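Local coordinates for D-glycero-D-manno-heptose 1-phosphate kinase (Bacteroides thetaiotaomicron, PDB 3K85), which probably transfers a phosphate group from ATP to a sugar phosphate such as D-glycero-D-manno-heptose 1-phosphate, at residues I147-L152 against Q159-A164; K64-M69 against L80-Y85; K97-T102 against K125-W130. One frame throughout, in Å; residues are numbered along the deposited sequence.

Interaction 1. Residues I147-L152 against Q159-A164; sequences IERKDL and QDQYAA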
ATOM      1  N   ILE A 147       2.249  19.469  18.764  1.00 40.90           N
ATOM      2  CA  ILE A 147       2.056  20.913  18.761  1.00 37.61           C
ATOM      3  C   ILE A 147       0.592  21.240  18.995  1.00 39.76           C
ATOM      4  O   ILE A 147       0.250  22.078  19.826  1.00 39.84           O
ATOM      5  CB  ILE A 147       2.451  21.545  17.424  1.00 34.19           C
ATOM      6  CG1 ILE A 147       3.958  21.474  17.224  1.00 30.35           C
ATOM      7  CG2 ILE A 147       1.994  22.996  17.381  1.00 34.00           C
ATOM      8  CD1 ILE A 147       4.383  21.884  15.820  1.00 27.51           C
ATOM      9  N   GLU A 148      -0.271  20.559  18.257  1.00 41.39           N
ATOM     10  CA  GLU A 148      -1.703  20.792  18.343  1.00 42.90           C
ATOM     11  C   GLU A 148      -2.340  20.316  19.645  1.00 43.66           C
ATOM     12  O   GLU A 148      -3.010  21.079  20.332  1.00 43.99           O
ATOM     13  CB  GLU A 148      -2.375  20.133  17.135  1.00 44.10           C
ATOM     14  CG  GLU A 148      -3.895  20.100  17.137  1.00 45.95           C
ATOM     15  CD  GLU A 148      -4.458  19.709  15.770  1.00 49.20           C
ATOM     16  OE1 GLU A 148      -3.770  18.957  15.035  1.00 48.68           O
ATOM     17  OE2 GLU A 148      -5.586  20.141  15.435  1.00 48.03           O
ATOM     18  N   ARG A 149      -2.112  19.056  19.983  1.00 44.16           N
ATOM     19  CA  ARG A 149      -2.690  18.457  21.175  1.00 44.02           C
ATOM     20  C   ARG A 149      -2.121  18.901  22.528  1.00 43.56           C
ATOM     21  O   ARG A 149      -2.882  19.072  23.477  1.00 43.90           O
ATOM     22  CB  ARG A 149      -2.622  16.934  21.040  1.00 45.41           C
ATOM     23  CG  ARG A 149      -3.420  16.401  19.845  1.00 47.34           C
ATOM     24  CD  ARG A 149      -4.916  16.395  20.148  1.00 51.05           C
ATOM     25  NE  ARG A 149      -5.740  16.917  19.055  1.00 54.17           N
ATOM     26  CZ  ARG A 149      -5.842  16.365  17.849  1.00 54.48           C
ATOM     27  NH1 ARG A 149      -5.166  15.267  17.559  1.00 55.37           N
ATOM     28  NH2 ARG A 149      -6.639  16.904  16.935  1.00 54.91           N
ATOM     29  N   LYS A 150      -0.805  19.084  22.623  1.00 42.01           N
ATOM     30  CA  LYS A 150      -0.189  19.503  23.881  1.00 42.54           C
ATOM     31  C   LYS A 150       0.040  21.018  23.908  1.00 43.21           C
ATOM     32  O   LYS A 150      -0.646  21.744  24.629  1.00 44.60           O
ATOM     33  CB  LYS A 150       1.160  18.797  24.107  1.00 42.82           C
ATOM     34  CG  LYS A 150       1.196  17.278  23.860  1.00 44.54           C
ATOM     35  CD  LYS A 150       0.223  16.463  24.722  1.00 44.03           C
ATOM     36  CE  LYS A 150       0.417  14.961  24.458  1.00 46.09           C
ATOM     37  NZ  LYS A 150      -0.571  14.044  25.117  1.00 43.65           N
ATOM     38  N   ASP A 151       1.005  21.485  23.117  1.00 42.06           N
ATOM     39  CA  ASP A 151       1.355  22.903  23.032  1.00 40.67           C
ATOM     40  C   ASP A 151       0.185  23.877  22.931  1.00 41.76           C
ATOM     41  O   ASP A 151       0.262  24.998  23.437  1.00 42.54           O
ATOM     42  CB  ASP A 151       2.281  23.131  21.848  1.00 40.18           C
ATOM     43  CG  ASP A 151       3.663  22.587  22.086  1.00 42.66           C
ATOM     44  OD1 ASP A 151       3.792  21.639  22.891  1.00 42.42           O
ATOM     45  OD2 ASP A 151       4.619  23.101  21.462  1.00 41.09           O
ATOM     46  N   LEU A 152      -0.890  23.459  22.274  1.00 42.02           N
ATOM     47  CA  LEU A 152      -2.057  24.319  22.105  1.00 41.30           C
ATOM     48  C   LEU A 152      -3.287  23.808  22.853  1.00 41.84           C
ATOM     49  O   LEU A 152      -4.356  24.417  22.787  1.00 41.71           O
ATOM     50  CB  LEU A 152      -2.376  24.467  20.611  1.00 40.07           C
ATOM     51  CG  LEU A 152      -1.290  25.123  19.756  1.00 37.14           C
ATOM     52  CD1 LEU A 152      -1.650  24.971  18.295  1.00 38.62           C
ATOM     53  CD2 LEU A 152      -1.149  26.592  20.115  1.00 37.50           C
ATOM     54  N   GLN A 159      -5.592  10.197  13.788  1.00 30.80           N
ATOM     55  CA  GLN A 159      -5.675   9.903  12.369  1.00 32.69           C
ATOM     56  C   GLN A 159      -5.408  11.093  11.437  1.00 33.09           C
ATOM     57  O   GLN A 159      -4.718  10.937  10.421  1.00 33.66           O
ATOM     58  CB  GLN A 159      -7.020   9.246  12.035  1.00 31.07           C
ATOM     59  CG  GLN A 159      -8.230  10.154  12.099  1.00 32.80           C
ATOM     60  CD  GLN A 159      -9.417   9.541  11.398  1.00 32.81           C
ATOM     61  OE1 GLN A 159      -9.301   9.080  10.261  1.00 35.30           O
ATOM     62  NE2 GLN A 159     -10.568   9.530  12.063  1.00 34.68           N
ATOM     63  N   ASP A 160      -5.921  12.268  11.799  1.00 32.66           N
ATOM     64  CA  ASP A 160      -5.759  13.488  11.006  1.00 31.34           C
ATOM     65  C   ASP A 160      -4.325  13.897  10.717  1.00 30.92           C
ATOM     66  O   ASP A 160      -3.983  14.206   9.578  1.00 30.77           O
ATOM     67  CB  ASP A 160      -6.464  14.670  11.680  1.00 32.27           C
ATOM     68  CG  ASP A 160      -7.956  14.466  11.801  1.00 34.34           C
ATOM     69  OD1 ASP A 160      -8.456  13.397  11.370  1.00 33.85           O
ATOM     70  OD2 ASP A 160      -8.627  15.377  12.333  1.00 38.45           O
ATOM     71  N   GLN A 161      -3.481  13.926  11.736  1.00 29.48           N
ATOM     72  CA  GLN A 161      -2.099  14.324  11.496  1.00 30.02           C
ATOM     73  C   GLN A 161      -1.392  13.379  10.521  1.00 28.68           C
ATOM     74  O   GLN A 161      -0.692  13.815   9.603  1.00 27.09           O
ATOM     75  CB  GLN A 161      -1.304  14.379  12.809  1.00 30.74           C
ATOM     76  CG  GLN A 161      -1.650  15.555  13.721  1.00 30.19           C
ATOM     77  CD  GLN A 161      -2.889  15.317  14.571  1.00 28.34           C
ATOM     78  OE1 GLN A 161      -3.651  14.379  14.348  1.00 24.96           O
ATOM     79  NE2 GLN A 161      -3.092  16.183  15.558  1.00 33.74           N
ATOM     80  N   TYR A 162      -1.590  12.082  10.719  1.00 27.28           N
ATOM     81  CA  TYR A 162      -0.937  11.086   9.880  1.00 25.76           C
ATOM     82  C   TYR A 162      -1.459  11.063   8.450  1.00 24.71           C
ATOM     83  O   TYR A 162      -0.681  10.884   7.504  1.00 21.83           O
ATOM     84  CB  TYR A 162      -1.069   9.700  10.526  1.00 25.44           C
ATOM     85  CG  TYR A 162      -0.168   9.515  11.726  1.00 22.87           C
ATOM     86  CD1 TYR A 162       1.120   9.003  11.576  1.00 24.21           C
ATOM     87  CD2 TYR A 162      -0.569   9.926  12.997  1.00 23.44           C
ATOM     88  CE1 TYR A 162       1.993   8.912  12.659  1.00 24.02           C
ATOM     89  CE2 TYR A 162       0.306   9.842  14.095  1.00 24.57           C
ATOM     90  CZ  TYR A 162       1.583   9.339  13.913  1.00 26.12           C
ATOM     91  OH  TYR A 162       2.479   9.310  14.964  1.00 28.15           O
ATOM     92  N   ALA A 163      -2.769  11.240   8.282  1.00 23.14           N
ATOM     93  CA  ALA A 163      -3.343  11.238   6.944  1.00 21.99           C
ATOM     94  C   ALA A 163      -2.729  12.387   6.138  1.00 21.98           C
ATOM     95  O   ALA A 163      -2.258  12.199   5.014  1.00 20.79           O
ATOM     96  CB  ALA A 163      -4.853  11.386   7.018  1.00 22.08           C
ATOM     97  N   ALA A 164      -2.692  13.571   6.732  1.00 19.42           N
ATOM     98  CA  ALA A 164      -2.152  14.731   6.042  1.00 18.44           C
ATOM     99  C   ALA A 164      -0.710  14.559   5.582  1.00 19.12           C
ATOM    100  O   ALA A 164      -0.372  14.913   4.449  1.00 19.24           O
ATOM    101  CB  ALA A 164      -2.270  15.966   6.932  1.00 16.20           C
TER
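Glu148 and Arg149, near the end of helix 137-151, meet Gln161 of helix 159-166 beside the glycine- and serine-rich loop that precedes helix 115-131, the characteristic phosphate-binding motif of GHMP kinases. The whole contact turns on the Gln161 amide. Its NE2 lies 2.9 Å from Glu148 OE1, but the angle is too poor for a hydrogen bond; the carboxylate and amide planes are turned 61° apart. On the arginine side, Gln161 NE2 is 3.0 Å from Arg149 NH1, an awkward meeting of two donors. Turning the amide over would probably ease the meeting with NH1 but set an oxygen against the carboxylate. Glu148 reaches across with CG anti to its backbone N (chi1 172°) and an extended chain beyond it, whereas Arg149 is folded at chi2 and chi3 and brings its guanidinium in nearly perpendicular to the amide, at 83°. Glu148 OE2 and Arg149 NH2 are 3.7 Å apart, a long salt bridge in which the oxygen stands well out of the guanidinium plane, so charge alone draws them together. The firmer grip on the carboxylate comes from two hydroxyls: Ser117 OG bonds to OE1 and Ser116 OG to OE2. Asp160, next to Gln161, forms a salt bridge with Arg11. Around this cluster, Gln161 packs on Ser117 of helix 115-131 and on Ala144 and Tyr145 of helix 137-151, while Gln159 and Ala163 turn to strand 30-37 and Ile147 rests on helix 79-91.

Interaction 2. Residues K64-M69 against L80-Y85; sequences KSYLSM and LIKGVY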
ATOM      1  N   LYS A  64      -1.551  40.260  10.816  1.00 51.41           N
ATOM      2  CA  LYS A  64      -0.753  41.136  11.664  1.00 51.78           C
ATOM      3  C   LYS A  64       0.746  40.991  11.483  1.00 51.77           C
ATOM      4  O   LYS A  64       1.243  39.946  11.073  1.00 53.21           O
ATOM      5  CB  LYS A  64      -1.092  40.891  13.135  1.00 50.77           C
ATOM      6  CG  LYS A  64      -2.492  41.302  13.514  1.00 52.17           C
ATOM      7  CD  LYS A  64      -2.782  40.999  14.975  1.00 53.69           C
ATOM      8  CE  LYS A  64      -4.094  41.635  15.417  1.00 53.61           C
ATOM      9  NZ  LYS A  64      -5.240  41.220  14.553  1.00 54.83           N
ATOM     10  N   SER A  65       1.456  42.064  11.802  1.00 51.11           N
ATOM     11  CA  SER A  65       2.903  42.097  11.716  1.00 51.17           C
ATOM     12  C   SER A  65       3.378  42.061  13.169  1.00 52.24           C
ATOM     13  O   SER A  65       2.717  42.617  14.044  1.00 53.57           O
ATOM     14  CB  SER A  65       3.343  43.391  11.030  1.00 51.12           C
ATOM     15  OG  SER A  65       4.736  43.405  10.783  1.00 53.38           O
ATOM     16  N   TYR A  66       4.496  41.385  13.429  1.00 52.16           N
ATOM     17  CA  TYR A  66       5.055  41.281  14.780  1.00 50.25           C
ATOM     18  C   TYR A  66       6.560  41.474  14.719  1.00 51.25           C
ATOM     19  O   TYR A  66       7.192  41.225  13.688  1.00 50.09           O
ATOM     20  CB  TYR A  66       4.780  39.908  15.385  1.00 48.89           C
ATOM     21  CG  TYR A  66       3.328  39.588  15.620  1.00 49.75           C
ATOM     22  CD1 TYR A  66       2.687  39.969  16.796  1.00 48.52           C
ATOM     23  CD2 TYR A  66       2.594  38.881  14.670  1.00 50.05           C
ATOM     24  CE1 TYR A  66       1.349  39.645  17.024  1.00 49.74           C
ATOM     25  CE2 TYR A  66       1.260  38.553  14.884  1.00 50.07           C
ATOM     26  CZ  TYR A  66       0.642  38.935  16.061  1.00 50.06           C
ATOM     27  OH  TYR A  66      -0.680  38.600  16.266  1.00 51.50           O
ATOM     28  N   LEU A  67       7.135  41.918  15.830  1.00 52.67           N
ATOM     29  CA  LEU A  67       8.573  42.126  15.901  1.00 54.25           C
ATOM     30  C   LEU A  67       9.221  40.737  15.966  1.00 54.40           C
ATOM     31  O   LEU A  67       8.830  39.896  16.779  1.00 52.52           O
ATOM     32  CB  LEU A  67       8.907  42.943  17.148  1.00 55.65           C
ATOM     33  CG  LEU A  67       7.763  43.857  17.608  1.00 57.37           C
ATOM     34  CD1 LEU A  67       8.175  44.582  18.882  1.00 57.81           C
ATOM     35  CD2 LEU A  67       7.400  44.853  16.513  1.00 58.46           C
ATOM     36  N   SER A  68      10.195  40.501  15.094  1.00 55.31           N
ATOM     37  CA  SER A  68      10.889  39.214  15.025  1.00 57.31           C
ATOM     38  C   SER A  68      11.423  38.768  16.391  1.00 58.78           C
ATOM     39  O   SER A  68      12.324  39.396  16.947  1.00 58.66           O
ATOM     40  CB  SER A  68      12.034  39.312  14.012  1.00 56.47           C
ATOM     41  OG  SER A  68      12.672  38.067  13.817  1.00 56.49           O
HETATM   42  N   MSE A  69      10.858  37.681  16.917  1.00 60.23           N
HETATM   43  CA  MSE A  69      11.249  37.135  18.222  1.00 62.14           C
HETATM   44  C   MSE A  69      11.651  35.662  18.139  1.00 59.64           C
HETATM   45  O   MSE A  69      11.574  35.053  17.077  1.00 60.53           O
HETATM   46  CB  MSE A  69      10.084  37.248  19.202  1.00 67.63           C
HETATM   47  CG  MSE A  69       9.509  38.635  19.346  1.00 76.25           C
HETATM   48 SE   MSE A  69       8.136  38.625  20.688  1.00 89.20          SE
HETATM   49  CE  MSE A  69       6.595  39.079  19.577  1.00 84.53           C
ATOM     50  N   LEU A  80      -1.987  28.334  15.294  1.00 37.20           N
ATOM     51  CA  LEU A  80      -1.339  27.278  14.524  1.00 34.17           C
ATOM     52  C   LEU A  80       0.032  27.682  14.002  1.00 34.80           C
ATOM     53  O   LEU A  80       1.007  26.949  14.169  1.00 35.89           O
ATOM     54  CB  LEU A  80      -2.242  26.865  13.371  1.00 33.03           C
ATOM     55  CG  LEU A  80      -3.243  25.740  13.649  1.00 30.87           C
ATOM     56  CD1 LEU A  80      -3.738  25.789  15.063  1.00 30.61           C
ATOM     57  CD2 LEU A  80      -4.382  25.852  12.666  1.00 29.21           C
ATOM     58  N   ILE A  81       0.111  28.846  13.370  1.00 33.95           N
ATOM     59  CA  ILE A  81       1.379  29.338  12.842  1.00 34.20           C
ATOM     60  C   ILE A  81       2.358  29.605  13.983  1.00 35.92           C
ATOM     61  O   ILE A  81       3.538  29.238  13.921  1.00 34.97           O
ATOM     62  CB  ILE A  81       1.175  30.644  12.065  1.00 32.66           C
ATOM     63  CG1 ILE A  81       0.435  30.353  10.760  1.00 35.51           C
ATOM     64  CG2 ILE A  81       2.512  31.328  11.815  1.00 32.61           C
ATOM     65  CD1 ILE A  81       0.197  31.589   9.922  1.00 32.39           C
ATOM     66  N   LYS A  82       1.862  30.262  15.024  1.00 37.45           N
ATOM     67  CA  LYS A  82       2.686  30.576  16.181  1.00 38.55           C
ATOM     68  C   LYS A  82       3.166  29.290  16.863  1.00 37.12           C
ATOM     69  O   LYS A  82       4.337  29.168  17.226  1.00 35.77           O
ATOM     70  CB  LYS A  82       1.889  31.465  17.140  1.00 40.02           C
ATOM     71  CG  LYS A  82       1.610  32.850  16.548  1.00 43.74           C
ATOM     72  CD  LYS A  82       0.645  33.664  17.395  1.00 46.02           C
ATOM     73  CE  LYS A  82       0.422  35.042  16.787  1.00 47.28           C
ATOM     74  NZ  LYS A  82      -0.578  35.820  17.563  1.00 49.32           N
ATOM     75  N   GLY A  83       2.262  28.328  17.026  1.00 37.04           N
ATOM     76  CA  GLY A  83       2.648  27.063  17.634  1.00 39.49           C
ATOM     77  C   GLY A  83       3.784  26.382  16.865  1.00 39.09           C
ATOM     78  O   GLY A  83       4.794  25.966  17.447  1.00 38.51           O
ATOM     79  N   VAL A  84       3.631  26.275  15.548  1.00 36.54           N
ATOM     80  CA  VAL A  84       4.650  25.640  14.732  1.00 34.14           C
ATOM     81  C   VAL A  84       5.946  26.416  14.800  1.00 33.11           C
ATOM     82  O   VAL A  84       7.004  25.849  15.066  1.00 31.37           O
ATOM     83  CB  VAL A  84       4.210  25.534  13.264  1.00 34.36           C
ATOM     84  CG1 VAL A  84       5.316  24.890  12.441  1.00 34.27           C
ATOM     85  CG2 VAL A  84       2.927  24.718  13.167  1.00 32.97           C
ATOM     86  N   TYR A  85       5.869  27.717  14.553  1.00 32.27           N
ATOM     87  CA  TYR A  85       7.059  28.550  14.600  1.00 31.98           C
ATOM     88  C   TYR A  85       7.795  28.428  15.941  1.00 33.39           C
ATOM     89  O   TYR A  85       9.025  28.339  15.974  1.00 34.74           O
ATOM     90  CB  TYR A  85       6.694  30.012  14.366  1.00 31.36           C
ATOM     91  CG  TYR A  85       7.870  30.932  14.540  1.00 32.11           C
ATOM     92  CD1 TYR A  85       8.871  30.992  13.579  1.00 31.25           C
ATOM     93  CD2 TYR A  85       8.021  31.697  15.702  1.00 32.16           C
ATOM     94  CE1 TYR A  85      10.000  31.781  13.764  1.00 32.12           C
ATOM     95  CE2 TYR A  85       9.149  32.491  15.899  1.00 31.02           C
ATOM     96  CZ  TYR A  85      10.134  32.524  14.929  1.00 32.37           C
ATOM     97  OH  TYR A  85      11.277  33.268  15.116  1.00 34.51           O
TER
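Two hydrogen bonds join residues 64-69, the end of an outlying strand and the loop after it, to helix 79-91, one at Tyr66 and one at Met69. In the first, Lys82 NZ donates to Tyr66 OH over 3.1 Å. Lys82 runs out fully extended from the helix, with chi2 to chi4 all near 180°, and crosses the tyrosine at about a right angle, so that its ammonium arrives at the phenol end. In the second, Tyr85 OH gives its proton to the backbone Met69 O over 2.7 Å. That oxygen lies at the edge of the Tyr85 ring, in its plane, and the C=O...OH angle of 167° makes the approach nearly head-on. Tyr85 CG is anti to the backbone N (chi1 174°), which sends the ring out to the loop, where its hydroxyl also accepts from Lys97 N.

Apolar packing adds little. Lys82 CE rests 4.0 Å from Tyr66 CZ, and the selenomethionine at Met69 takes part through its carbonyl alone.

As for charge, Lys82 NZ makes a salt bridge with Asp75 and a hydrogen bond to Glu77 O as well, so the phenol shares the ammonium with Asp75 and Glu77. A phenylalanine in place of Tyr66 would probably leave Lys82 to Asp75 and Glu77 and cost the strand its polar tie to this lysine. Chemically, then, the strand end is fastened to the helix by directional polar bonds: the lysine charge is shared among several oxygens, and the Tyr85 hydroxyl acts at once as donor and acceptor, bridging two backbone segments.

Interaction 3. Residues K97-T102 against K125-W130; sequences KSFKIT and KAFIEW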
ATOM      1  N   LYS A  97      13.715  34.513  13.625  1.00 47.34           N
ATOM      2  CA  LYS A  97      13.545  34.542  12.177  1.00 46.36           C
ATOM      3  C   LYS A  97      12.696  35.716  11.686  1.00 44.67           C
ATOM      4  O   LYS A  97      11.782  36.168  12.379  1.00 45.22           O
ATOM      5  CB  LYS A  97      12.919  33.228  11.696  1.00 46.69           C
ATOM      6  CG  LYS A  97      13.840  32.385  10.831  1.00 46.91           C
ATOM      7  CD  LYS A  97      14.861  31.616  11.650  1.00 47.27           C
ATOM      8  CE  LYS A  97      15.873  30.920  10.740  1.00 48.99           C
ATOM      9  NZ  LYS A  97      16.655  29.861  11.442  1.00 48.13           N
ATOM     10  N   SER A  98      13.006  36.193  10.481  1.00 41.98           N
ATOM     11  CA  SER A  98      12.283  37.298   9.855  1.00 39.99           C
ATOM     12  C   SER A  98      11.701  36.784   8.524  1.00 38.69           C
ATOM     13  O   SER A  98      12.440  36.424   7.608  1.00 37.84           O
ATOM     14  CB  SER A  98      13.247  38.471   9.620  1.00 41.15           C
ATOM     15  OG  SER A  98      12.582  39.612   9.110  1.00 41.72           O
ATOM     16  N   PHE A  99      10.378  36.760   8.404  1.00 37.40           N
ATOM     17  CA  PHE A  99       9.775  36.231   7.186  1.00 37.03           C
ATOM     18  C   PHE A  99       8.320  36.629   7.004  1.00 38.07           C
ATOM     19  O   PHE A  99       7.675  37.140   7.917  1.00 37.36           O
ATOM     20  CB  PHE A  99       9.844  34.708   7.219  1.00 35.17           C
ATOM     21  CG  PHE A  99       9.087  34.106   8.371  1.00 35.18           C
ATOM     22  CD1 PHE A  99       7.750  33.766   8.240  1.00 34.03           C
ATOM     23  CD2 PHE A  99       9.703  33.944   9.617  1.00 35.85           C
ATOM     24  CE1 PHE A  99       7.026  33.274   9.331  1.00 36.80           C
ATOM     25  CE2 PHE A  99       8.993  33.455  10.716  1.00 35.18           C
ATOM     26  CZ  PHE A  99       7.650  33.119  10.574  1.00 36.81           C
ATOM     27  N   LYS A 100       7.809  36.358   5.808  1.00 39.21           N
ATOM     28  CA  LYS A 100       6.426  36.643   5.480  1.00 39.51           C
ATOM     29  C   LYS A 100       5.814  35.261   5.285  1.00 38.30           C
ATOM     30  O   LYS A 100       6.419  34.405   4.639  1.00 36.78           O
ATOM     31  CB  LYS A 100       6.356  37.462   4.185  1.00 42.40           C
ATOM     32  CG  LYS A 100       4.986  38.064   3.887  1.00 47.55           C
ATOM     33  CD  LYS A 100       4.921  38.735   2.497  1.00 51.33           C
ATOM     34  CE  LYS A 100       5.798  39.992   2.369  1.00 53.95           C
ATOM     35  NZ  LYS A 100       7.268  39.718   2.329  1.00 54.44           N
ATOM     36  N   ILE A 101       4.639  35.027   5.861  1.00 37.29           N
ATOM     37  CA  ILE A 101       3.993  33.729   5.728  1.00 37.31           C
ATOM     38  C   ILE A 101       2.499  33.857   5.445  1.00 37.80           C
ATOM     39  O   ILE A 101       1.768  34.515   6.185  1.00 37.30           O
ATOM     40  CB  ILE A 101       4.227  32.854   6.995  1.00 37.33           C
ATOM     41  CG1 ILE A 101       3.560  31.490   6.816  1.00 34.90           C
ATOM     42  CG2 ILE A 101       3.714  33.563   8.236  1.00 35.59           C
ATOM     43  CD1 ILE A 101       3.728  30.559   7.997  1.00 37.53           C
ATOM     44  N   THR A 102       2.054  33.219   4.361  1.00 37.32           N
ATOM     45  CA  THR A 102       0.652  33.273   3.954  1.00 36.07           C
ATOM     46  C   THR A 102      -0.046  31.945   4.150  1.00 36.04           C
ATOM     47  O   THR A 102       0.537  30.892   3.938  1.00 39.39           O
ATOM     48  CB  THR A 102       0.552  33.685   2.497  1.00 35.46           C
ATOM     49  OG1 THR A 102       1.186  34.955   2.346  1.00 34.88           O
ATOM     50  CG2 THR A 102      -0.900  33.770   2.054  1.00 30.49           C
ATOM     51  N   LYS A 125       5.532  21.457   6.956  1.00 24.91           N
ATOM     52  CA  LYS A 125       6.185  21.155   5.700  1.00 24.69           C
ATOM     53  C   LYS A 125       6.875  22.383   5.123  1.00 24.30           C
ATOM     54  O   LYS A 125       7.986  22.280   4.585  1.00 24.53           O
ATOM     55  CB  LYS A 125       5.181  20.581   4.700  1.00 28.38           C
ATOM     56  CG  LYS A 125       5.329  19.080   4.484  1.00 35.35           C
ATOM     57  CD  LYS A 125       6.737  18.758   3.974  1.00 40.86           C
ATOM     58  CE  LYS A 125       6.866  17.314   3.533  1.00 44.14           C
ATOM     59  NZ  LYS A 125       6.364  16.393   4.587  1.00 49.62           N
ATOM     60  N   ALA A 126       6.244  23.551   5.236  1.00 22.16           N
ATOM     61  CA  ALA A 126       6.878  24.753   4.705  1.00 22.94           C
ATOM     62  C   ALA A 126       8.164  24.997   5.482  1.00 23.55           C
ATOM     63  O   ALA A 126       9.204  25.248   4.883  1.00 22.13           O
ATOM     64  CB  ALA A 126       5.951  25.951   4.824  1.00 24.30           C
ATOM     65  N   PHE A 127       8.098  24.908   6.812  1.00 24.19           N
ATOM     66  CA  PHE A 127       9.294  25.109   7.633  1.00 25.77           C
ATOM     67  C   PHE A 127      10.370  24.065   7.323  1.00 25.59           C
ATOM     68  O   PHE A 127      11.550  24.412   7.176  1.00 26.44           O
ATOM     69  CB  PHE A 127       8.948  25.089   9.134  1.00 25.48           C
ATOM     70  CG  PHE A 127       8.450  26.417   9.658  1.00 29.00           C
ATOM     71  CD1 PHE A 127       9.333  27.474   9.872  1.00 29.35           C
ATOM     72  CD2 PHE A 127       7.093  26.625   9.904  1.00 30.10           C
ATOM     73  CE1 PHE A 127       8.869  28.715  10.324  1.00 29.81           C
ATOM     74  CE2 PHE A 127       6.624  27.856  10.350  1.00 29.49           C
ATOM     75  CZ  PHE A 127       7.517  28.903  10.561  1.00 28.49           C
ATOM     76  N   ILE A 128       9.969  22.800   7.204  1.00 22.85           N
ATOM     77  CA  ILE A 128      10.930  21.738   6.895  1.00 23.52           C
ATOM     78  C   ILE A 128      11.641  22.040   5.573  1.00 24.92           C
ATOM     79  O   ILE A 128      12.871  21.975   5.484  1.00 25.08           O
ATOM     80  CB  ILE A 128      10.227  20.368   6.785  1.00 24.53           C
ATOM     81  CG1 ILE A 128       9.590  20.008   8.130  1.00 21.59           C
ATOM     82  CG2 ILE A 128      11.222  19.309   6.314  1.00 22.14           C
ATOM     83  CD1 ILE A 128       8.681  18.789   8.092  1.00 23.56           C
ATOM     84  N   GLU A 129      10.862  22.369   4.547  1.00 24.58           N
ATOM     85  CA  GLU A 129      11.408  22.713   3.232  1.00 27.53           C
ATOM     86  C   GLU A 129      12.319  23.938   3.380  1.00 27.58           C
ATOM     87  O   GLU A 129      13.446  23.977   2.882  1.00 28.36           O
ATOM     88  CB  GLU A 129      10.252  23.044   2.281  1.00 28.82           C
ATOM     89  CG  GLU A 129      10.650  23.269   0.843  1.00 31.96           C
ATOM     90  CD  GLU A 129      11.325  22.059   0.236  1.00 33.55           C
ATOM     91  OE1 GLU A 129      10.832  20.928   0.456  1.00 34.68           O
ATOM     92  OE2 GLU A 129      12.344  22.244  -0.469  1.00 36.15           O
ATOM     93  N   TRP A 130      11.794  24.936   4.075  1.00 28.19           N
ATOM     94  CA  TRP A 130      12.473  26.198   4.362  1.00 30.02           C
ATOM     95  C   TRP A 130      13.834  25.971   5.059  1.00 29.88           C
ATOM     96  O   TRP A 130      14.883  26.357   4.542  1.00 27.87           O
ATOM     97  CB  TRP A 130      11.502  27.028   5.231  1.00 30.66           C
ATOM     98  CG  TRP A 130      11.952  28.316   5.902  1.00 35.17           C
ATOM     99  CD1 TRP A 130      11.356  28.912   6.997  1.00 34.81           C
ATOM    100  CD2 TRP A 130      13.023  29.178   5.520  1.00 35.03           C
ATOM    101  NE1 TRP A 130      11.994  30.083   7.311  1.00 37.10           N
ATOM    102  CE2 TRP A 130      13.020  30.273   6.421  1.00 37.95           C
ATOM    103  CE3 TRP A 130      13.986  29.139   4.507  1.00 38.73           C
ATOM    104  CZ2 TRP A 130      13.949  31.313   6.334  1.00 38.99           C
ATOM    105  CZ3 TRP A 130      14.910  30.176   4.420  1.00 40.90           C
ATOM    106  CH2 TRP A 130      14.883  31.247   5.330  1.00 42.15           C
TER
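Phe127 drives the edge of its ring toward the face of Phe99, in a T-shaped stack with the planes at 86° and the centroids 6.0 Å apart. The closest pair is Phe99 CZ and Phe127 CZ, 4.2 Å apart, and Phe99 CZ lies close to the plane of the Phe127 ring. Phe99 points its CB toward the helix, while Phe127 leaves the helix with CG anti to its carbonyl carbon (chi1 -83°), which carries the ring across to the strand.

Looser apolar neighbours flank the pair. Ile101 CD1 approaches Phe127 CE2 at 4.6 Å, and Ile101 CB also sits in plane at the edge of the Phe99 ring. Near the end of the helix, Trp130 CZ2 lies 4.6 Å from Lys97 CG. Within the sheet, Phe99 packs on Ile53 and Ile101 on Ile55 of the adjacent, parallel strand 52-57, while Ala126 reaches Cys43 and Ile45 of strand 39-47. Alternate residues of strand 99-105 thus face the helix, and helix 115-131 lies over the mixed sheet, the alpha/beta packing typical of the N-terminal domain of GHMP kinases, which resembles ribosomal protein S5.

Along the chain interaction 2 closes first, interaction 3 follows, and interaction 1 comes last. Interactions 2 and 3 are neighbours, their centres about 11 Å apart: a bond from Ser68 to the Lys97 carbonyl joins the two loops, while Val84 and Tyr85 of helix 79-91 pack on Phe127 and Phe99. Both contacts reach the same mixed sheet. Interaction 1 has its centre about 19 Å from each of the others. It touches interaction 2 where Ile147 packs on Gly83 and Val84, but stays about 7 Å from interaction 3 at the nearest atoms. Helix 115-131 links these two: its first turn carries the serines that hold Glu148 and its far end carries Phe127.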